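Local coordinates for Rho-related gtp-binding protein RHOD (Homo sapiens, PDB 2J1L) that belongs to the Rho branch of the Ras-like small GTP-binding proteins and here holds guanosine-5'-diphosphate with a magnesium ion, at residues Thr48-Val53 with Asp194-Val199; Ala182-Glu187 with Phe200-Glu205. All coordinates share one frame; numbering follows the deposited sequence.

Interaction 1 of 2, residues Thr48-Val53 with Asp194-Val199. With MG (magnesium ion), chain C; GDP (guanosine-5'-diphosphate), chain B.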
loop_
_atom_site.group_PDB
_atom_site.type_symbol
_atom_site.label_atom_id
_atom_site.label_comp_id
_atom_site.label_asym_id
_atom_site.label_seq_id
_atom_site.Cartn_x
_atom_site.Cartn_y
_atom_site.Cartn_z
ATOM N N THR A 48 -6.584 4.632 -4.925
ATOM C CA THR A 48 -7.046 6.009 -5.117
ATOM C C THR A 48 -7.688 6.544 -3.837
ATOM O O THR A 48 -7.477 7.685 -3.455
ATOM C CB THR A 48 -8.034 6.117 -6.300
ATOM O OG1 THR A 48 -7.482 5.468 -7.460
ATOM C CG2 THR A 48 -8.320 7.582 -6.626
ATOM N N SER A 49 -8.443 5.691 -3.156
ATOM C CA SER A 49 -9.134 6.070 -1.911
ATOM C C SER A 49 -8.201 6.361 -0.759
ATOM O O SER A 49 -8.451 7.242 0.066
ATOM C CB SER A 49 -10.076 4.952 -1.492
ATOM O OG SER A 49 -11.149 4.911 -2.403
ATOM N N LEU A 50 -7.135 5.590 -0.688
ATOM C CA LEU A 50 -6.098 5.829 0.299
ATOM C C LEU A 50 -5.613 7.271 0.115
ATOM O O LEU A 50 -5.485 8.042 1.058
ATOM C CB LEU A 50 -4.978 4.803 0.078
ATOM C CG LEU A 50 -3.977 4.482 1.165
ATOM C CD1 LEU A 50 -4.702 3.871 2.357
ATOM C CD2 LEU A 50 -2.933 3.518 0.609
ATOM N N LEU A 51 -5.433 7.648 -1.138
ATOM C CA LEU A 51 -4.869 8.946 -1.483
ATOM C C LEU A 51 -5.808 10.057 -1.133
ATOM O O LEU A 51 -5.390 11.055 -0.567
ATOM C CB LEU A 51 -4.548 9.001 -2.974
ATOM C CG LEU A 51 -3.141 9.500 -3.232
ATOM C CD1 LEU A 51 -2.812 9.364 -4.717
ATOM C CD2 LEU A 51 -3.016 10.946 -2.714
ATOM N N MET A 52 -7.084 9.874 -1.459
ATOM C CA MET A 52 -8.123 10.855 -1.117
ATOM C C MET A 52 -8.038 11.201 0.339
ATOM O O MET A 52 -7.880 12.355 0.697
ATOM C CB MET A 52 -9.544 10.314 -1.342
ATOM C CG MET A 52 -9.873 9.845 -2.745
ATOM S SD MET A 52 -9.493 11.074 -3.991
ATOM N N VAL A 53 -8.165 10.186 1.182
ATOM C CA VAL A 53 -8.284 10.423 2.610
ATOM C C VAL A 53 -7.066 11.174 3.104
ATOM O O VAL A 53 -7.167 12.184 3.792
ATOM C CB VAL A 53 -8.435 9.106 3.374
ATOM C CG1 VAL A 53 -8.084 9.313 4.857
ATOM C CG2 VAL A 53 -9.871 8.538 3.164
ATOM N N ASP A 194 -8.393 5.144 9.281
ATOM C CA ASP A 194 -7.658 4.394 10.287
ATOM C C ASP A 194 -6.253 4.070 9.774
ATOM O O ASP A 194 -6.081 3.283 8.855
ATOM C CB ASP A 194 -8.441 3.119 10.636
ATOM C CG ASP A 194 -7.752 2.253 11.692
ATOM O OD1 ASP A 194 -6.851 2.740 12.411
ATOM O OD2 ASP A 194 -8.140 1.067 11.807
ATOM N N ASN A 195 -5.262 4.729 10.356
ATOM C CA ASN A 195 -3.860 4.416 10.141
ATOM C C ASN A 195 -3.313 4.817 8.774
ATOM O O ASN A 195 -2.253 4.354 8.355
ATOM C CB ASN A 195 -3.619 2.936 10.360
ATOM C CG ASN A 195 -2.231 2.661 10.842
ATOM O OD1 ASN A 195 -1.762 3.314 11.786
ATOM N ND2 ASN A 195 -1.545 1.712 10.201
ATOM N N VAL A 196 -4.019 5.708 8.094
ATOM C CA VAL A 196 -3.668 6.104 6.738
ATOM C C VAL A 196 -2.446 7.039 6.703
ATOM O O VAL A 196 -1.515 6.823 5.911
ATOM C CB VAL A 196 -4.894 6.720 6.029
ATOM C CG1 VAL A 196 -4.492 7.374 4.711
ATOM C CG2 VAL A 196 -5.957 5.611 5.814
ATOM N N HIS A 197 -2.433 8.046 7.564
ATOM C CA HIS A 197 -1.261 8.904 7.709
ATOM C C HIS A 197 -0.034 8.143 8.145
ATOM O O HIS A 197 1.079 8.488 7.732
ATOM C CB HIS A 197 -1.489 10.002 8.757
ATOM C CG HIS A 197 -2.403 11.082 8.304
ATOM N ND1 HIS A 197 -1.937 12.256 7.750
ATOM C CD2 HIS A 197 -3.757 11.169 8.315
ATOM C CE1 HIS A 197 -2.971 13.029 7.450
ATOM N NE2 HIS A 197 -4.085 12.395 7.792
ATOM N N ALA A 198 -0.217 7.166 9.029
ATOM C CA ALA A 198 0.900 6.342 9.461
ATOM C C ALA A 198 1.511 5.656 8.255
ATOM O O ALA A 198 2.724 5.627 8.128
ATOM C CB ALA A 198 0.476 5.311 10.507
ATOM N N VAL A 199 0.691 5.149 7.343
ATOM C CA VAL A 199 1.255 4.519 6.157
ATOM C C VAL A 199 2.199 5.466 5.426
ATOM O O VAL A 199 3.300 5.085 5.054
ATOM C CB VAL A 199 0.188 4.009 5.158
ATOM C CG1 VAL A 199 0.863 3.406 3.960
ATOM C CG2 VAL A 199 -0.751 2.989 5.824
HETATM MG MG MG C . -7.695 3.489 -8.729
HETATM P PB GDP B . -8.280 1.467 -6.739
HETATM O O1B GDP B . -7.956 2.925 -6.660
HETATM O O2B GDP B . -7.120 0.606 -6.351
HETATM O O3B GDP B . -8.713 1.136 -8.146
HETATM O O3A GDP B . -9.453 1.172 -5.698
HETATM P PA GDP B . -10.410 2.410 -5.266
HETATM O O1A GDP B . -9.725 3.403 -4.356
HETATM O O2A GDP B . -10.855 3.130 -6.512
HETATM O "O5'" GDP B . -11.611 1.683 -4.463
HETATM C "C5'" GDP B . -12.246 0.519 -4.975
HETATM C "C4'" GDP B . -13.511 0.214 -4.194
HETATM O "O4'" GDP B . -13.266 -0.114 -2.813
HETATM C "C3'" GDP B . -14.421 1.442 -4.152
HETATM O "O3'" GDP B . -15.793 1.045 -3.970
HETATM C "C2'" GDP B . -14.006 2.149 -2.900
HETATM O "O2'" GDP B . -15.027 2.972 -2.365
HETATM C "C1'" GDP B . -13.788 0.965 -2.001
HETATM N N9 GDP B . -12.858 1.299 -0.921
HETATM C C8 GDP B . -11.689 1.964 -0.990
HETATM N N7 GDP B . -11.109 2.017 0.245
HETATM C C5 GDP B . -11.924 1.385 1.102
HETATM C C6 GDP B . -11.911 1.080 2.531
HETATM O O6 GDP B . -10.960 1.445 3.283
HETATM N N1 GDP B . -12.960 0.397 2.999
HETATM C C2 GDP B . -13.992 -0.004 2.227
HETATM N N2 GDP B . -15.013 -0.686 2.797
HETATM N N3 GDP B . -14.073 0.236 0.906
HETATM C C4 GDP B . -13.071 0.914 0.323
HETATM O O HOH W 1 -5.579 4.035 -8.867
HETATM O O HOH W 2 -9.582 4.470 -8.331
HETATM O O HOH W 3 -7.750 5.359 -9.794
#
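Val-196 meets Leu-50 and Val-53 where the helix that follows the P-loop of this Ras-like fold lies against the start of the C-terminal helix. The side chains that pack here are all apolar, though one methyl also rests on a backbone carbonyl. Val-196 divides its two methyls between its partners: CG2 slides past Leu-50, 4.1 Å from CD1, while CG1 meets Val-53 CG1, the two valine side chains crossing at about a right angle. CG1 also lies 3.8 Å from the carbonyl oxygen Leu-50 O. It reaches both because it stands anti to the backbone N (chi1 169°), with CG2 beside that N. A beta-branched valine suits this place because it offers one methyl to each of two neighbours, and the longer leucine reaches in from the flank of its helix, where Cys-188 also touches it. No hydrogen bond joins the two segments.

The other end of Thr-48 to Val-53 is polar and watery. There the first turn of the helix turns its amides to the nucleotide: Thr-48 N donates a nearly straight bond to GDP O1B (2.8 Å, 164°), and Ser-49 gives GDP O1A both its N and its OG, so two donors from one residue grip a single oxygen. Three waters sit on the magnesium ion, whose protein ligand among the two segments is Thr-48 OG1 at 2.4 Å, a hydroxyl also hydrogen-bonded to Asp-88.

Interaction 2 of 2, residues Ala182-Glu187 with Phe200-Glu205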
loop_
_atom_site.group_PDB
_atom_site.type_symbol
_atom_site.label_atom_id
_atom_site.label_comp_id
_atom_site.label_asym_id
_atom_site.label_seq_id
_atom_site.Cartn_x
_atom_site.Cartn_y
_atom_site.Cartn_z
ATOM N N ALA A 182 10.016 -6.937 1.434
ATOM C CA ALA A 182 9.516 -5.596 1.811
ATOM C C ALA A 182 10.148 -5.137 3.112
ATOM O O ALA A 182 10.403 -5.939 4.007
ATOM C CB ALA A 182 8.033 -5.594 1.958
ATOM N N VAL A 183 10.379 -3.836 3.224
ATOM C CA VAL A 183 10.904 -3.258 4.458
ATOM C C VAL A 183 9.868 -3.216 5.596
ATOM O O VAL A 183 10.233 -3.102 6.759
ATOM C CB VAL A 183 11.461 -1.852 4.196
ATOM C CG1 VAL A 183 11.899 -1.197 5.489
ATOM C CG2 VAL A 183 12.622 -1.938 3.226
ATOM N N ALA A 184 8.582 -3.313 5.268
ATOM C CA ALA A 184 7.538 -3.337 6.291
ATOM C C ALA A 184 6.192 -3.779 5.730
ATOM O O ALA A 184 5.966 -3.795 4.513
ATOM C CB ALA A 184 7.399 -1.965 6.915
ATOM N N TYR A 185 5.292 -4.107 6.648
ATOM C CA TYR A 185 3.908 -4.360 6.324
ATOM C C TYR A 185 3.037 -3.508 7.221
ATOM O O TYR A 185 3.219 -3.471 8.433
ATOM C CB TYR A 185 3.551 -5.824 6.501
ATOM C CG TYR A 185 2.064 -6.069 6.427
ATOM C CD1 TYR A 185 1.421 -6.186 5.213
ATOM C CD2 TYR A 185 1.293 -6.150 7.581
ATOM C CE1 TYR A 185 0.051 -6.372 5.154
ATOM C CE2 TYR A 185 -0.070 -6.343 7.522
ATOM C CZ TYR A 185 -0.675 -6.447 6.320
ATOM O OH TYR A 185 -2.016 -6.644 6.277
ATOM N N LEU A 186 2.081 -2.825 6.607
ATOM C CA LEU A 186 1.181 -1.944 7.311
ATOM C C LEU A 186 -0.220 -2.165 6.809
ATOM O O LEU A 186 -0.433 -2.701 5.731
ATOM C CB LEU A 186 1.581 -0.507 7.061
ATOM C CG LEU A 186 3.010 -0.132 7.476
ATOM C CD1 LEU A 186 3.570 1.010 6.596
ATOM C CD2 LEU A 186 3.028 0.216 8.964
ATOM N N GLU A 187 -1.172 -1.732 7.608
ATOM C CA GLU A 187 -2.589 -1.878 7.309
ATOM C C GLU A 187 -3.320 -0.602 7.631
ATOM O O GLU A 187 -2.950 0.125 8.572
ATOM C CB GLU A 187 -3.191 -2.927 8.202
ATOM C CG GLU A 187 -2.780 -4.293 7.866
ATOM C CD GLU A 187 -3.471 -5.307 8.755
ATOM O OE1 GLU A 187 -4.056 -4.913 9.785
ATOM O OE2 GLU A 187 -3.428 -6.501 8.404
ATOM N N PHE A 200 1.787 6.700 5.219
ATOM C CA PHE A 200 2.601 7.593 4.417
ATOM C C PHE A 200 3.773 8.179 5.201
ATOM O O PHE A 200 4.740 8.618 4.609
ATOM C CB PHE A 200 1.749 8.682 3.788
ATOM C CG PHE A 200 0.875 8.174 2.685
ATOM C CD1 PHE A 200 1.369 8.048 1.385
ATOM C CD2 PHE A 200 -0.437 7.789 2.934
ATOM C CE1 PHE A 200 0.585 7.578 0.386
ATOM C CE2 PHE A 200 -1.226 7.316 1.905
ATOM C CZ PHE A 200 -0.704 7.198 0.639
ATOM N N GLN A 201 3.689 8.174 6.523
ATOM C CA GLN A 201 4.810 8.570 7.358
ATOM C C GLN A 201 5.896 7.505 7.390
ATOM O O GLN A 201 7.079 7.829 7.332
ATOM C CB GLN A 201 4.347 8.843 8.792
ATOM C CG GLN A 201 3.904 10.260 9.013
ATOM C CD GLN A 201 3.536 10.511 10.437
ATOM O OE1 GLN A 201 4.269 11.186 11.157
ATOM N NE2 GLN A 201 2.404 9.964 10.870
ATOM N N GLU A 202 5.500 6.246 7.530
ATOM C CA GLU A 202 6.441 5.140 7.384
ATOM C C GLU A 202 7.078 5.176 6.013
ATOM O O GLU A 202 8.289 5.081 5.878
ATOM C CB GLU A 202 5.750 3.800 7.556
ATOM C CG GLU A 202 6.030 3.168 8.911
ATOM C CD GLU A 202 7.499 2.788 9.077
ATOM O OE1 GLU A 202 7.941 1.780 8.469
ATOM O OE2 GLU A 202 8.207 3.510 9.820
ATOM N N ALA A 203 6.241 5.316 4.996
ATOM C CA ALA A 203 6.703 5.474 3.628
ATOM C C ALA A 203 7.845 6.513 3.562
ATOM O O ALA A 203 8.954 6.212 3.107
ATOM C CB ALA A 203 5.527 5.881 2.741
ATOM N N ALA A 204 7.578 7.720 4.053
ATOM C CA ALA A 204 8.576 8.789 4.093
ATOM C C ALA A 204 9.848 8.389 4.846
ATOM O O ALA A 204 10.944 8.586 4.352
ATOM C CB ALA A 204 7.969 10.029 4.721
ATOM N N GLU A 205 9.691 7.842 6.047
ATOM C CA GLU A 205 10.837 7.447 6.861
ATOM C C GLU A 205 11.678 6.434 6.081
ATOM O O GLU A 205 12.890 6.608 5.905
ATOM C CB GLU A 205 10.390 6.894 8.236
ATOM C CG GLU A 205 10.202 8.000 9.309
ATOM C CD GLU A 205 9.354 7.598 10.557
ATOM O OE1 GLU A 205 8.205 7.116 10.414
ATOM O OE2 GLU A 205 9.833 7.821 11.699
#
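Glu-202 lies across from Leu-186 and Ala-184, where the C-terminal helix passes over the edge strand 184-187 of the Ras-like sheet. From its CA the glutamate points toward the strand, and CB makes the closest approach of the contact, 3.7 Å from Leu-186 CD1. CG follows at 4.0 Å from the same methyl, so the aliphatic base of the acid covers the tip of the leucine, the two side chains crossing at about a right angle. The chain then bends at chi2 (-66°), which carries the carboxylate along the strand instead of straight on from the helix. At the tip, OE1 comes within 4.1 Å of Ala-184 CB, a loose approach with no polar partner on the strand.

Leu-186 has the reach to span from strand to helix, and its side chain also touches Ile-142 of the adjoining strand; the small Ala-184 lets the acid pass over it. Within the strand, Tyr-185 OH donates to the anti lone pair of Glu-187 OE2 at 2.6 Å, an oxygen that also forms a salt bridge with Arg-151.

No hydrogen bond or salt bridge joins the two segments: apart from the loose approach of OE1, they meet through carbon atoms. Glu-202 lends its methylene groups to the apolar side, while its carboxylate, on a partly exposed residue, probably keeps its charge in contact with solvent.

Both interactions use helix 196-209, interaction 1 its first turn and interaction 2 the turns that follow, and their centres are 12 Å apart. Along the chain the segments alternate: 48-53, 182-187, 194-199, 200-205. One helix thus meets the helix after the P-loop and the edge strand 184-187 of the six-stranded sheet. The two contacts also touch directly: Leu-50 CG lies 4.0 Å from Phe-200 CE2, and Asn-195 ND2 probably bonds Glu-187 O at 2.7 Å, tying the start of the C-terminal helix to the end of the strand. The nucleotide-binding helix and the sheet's edge are so joined through a shared neighbour.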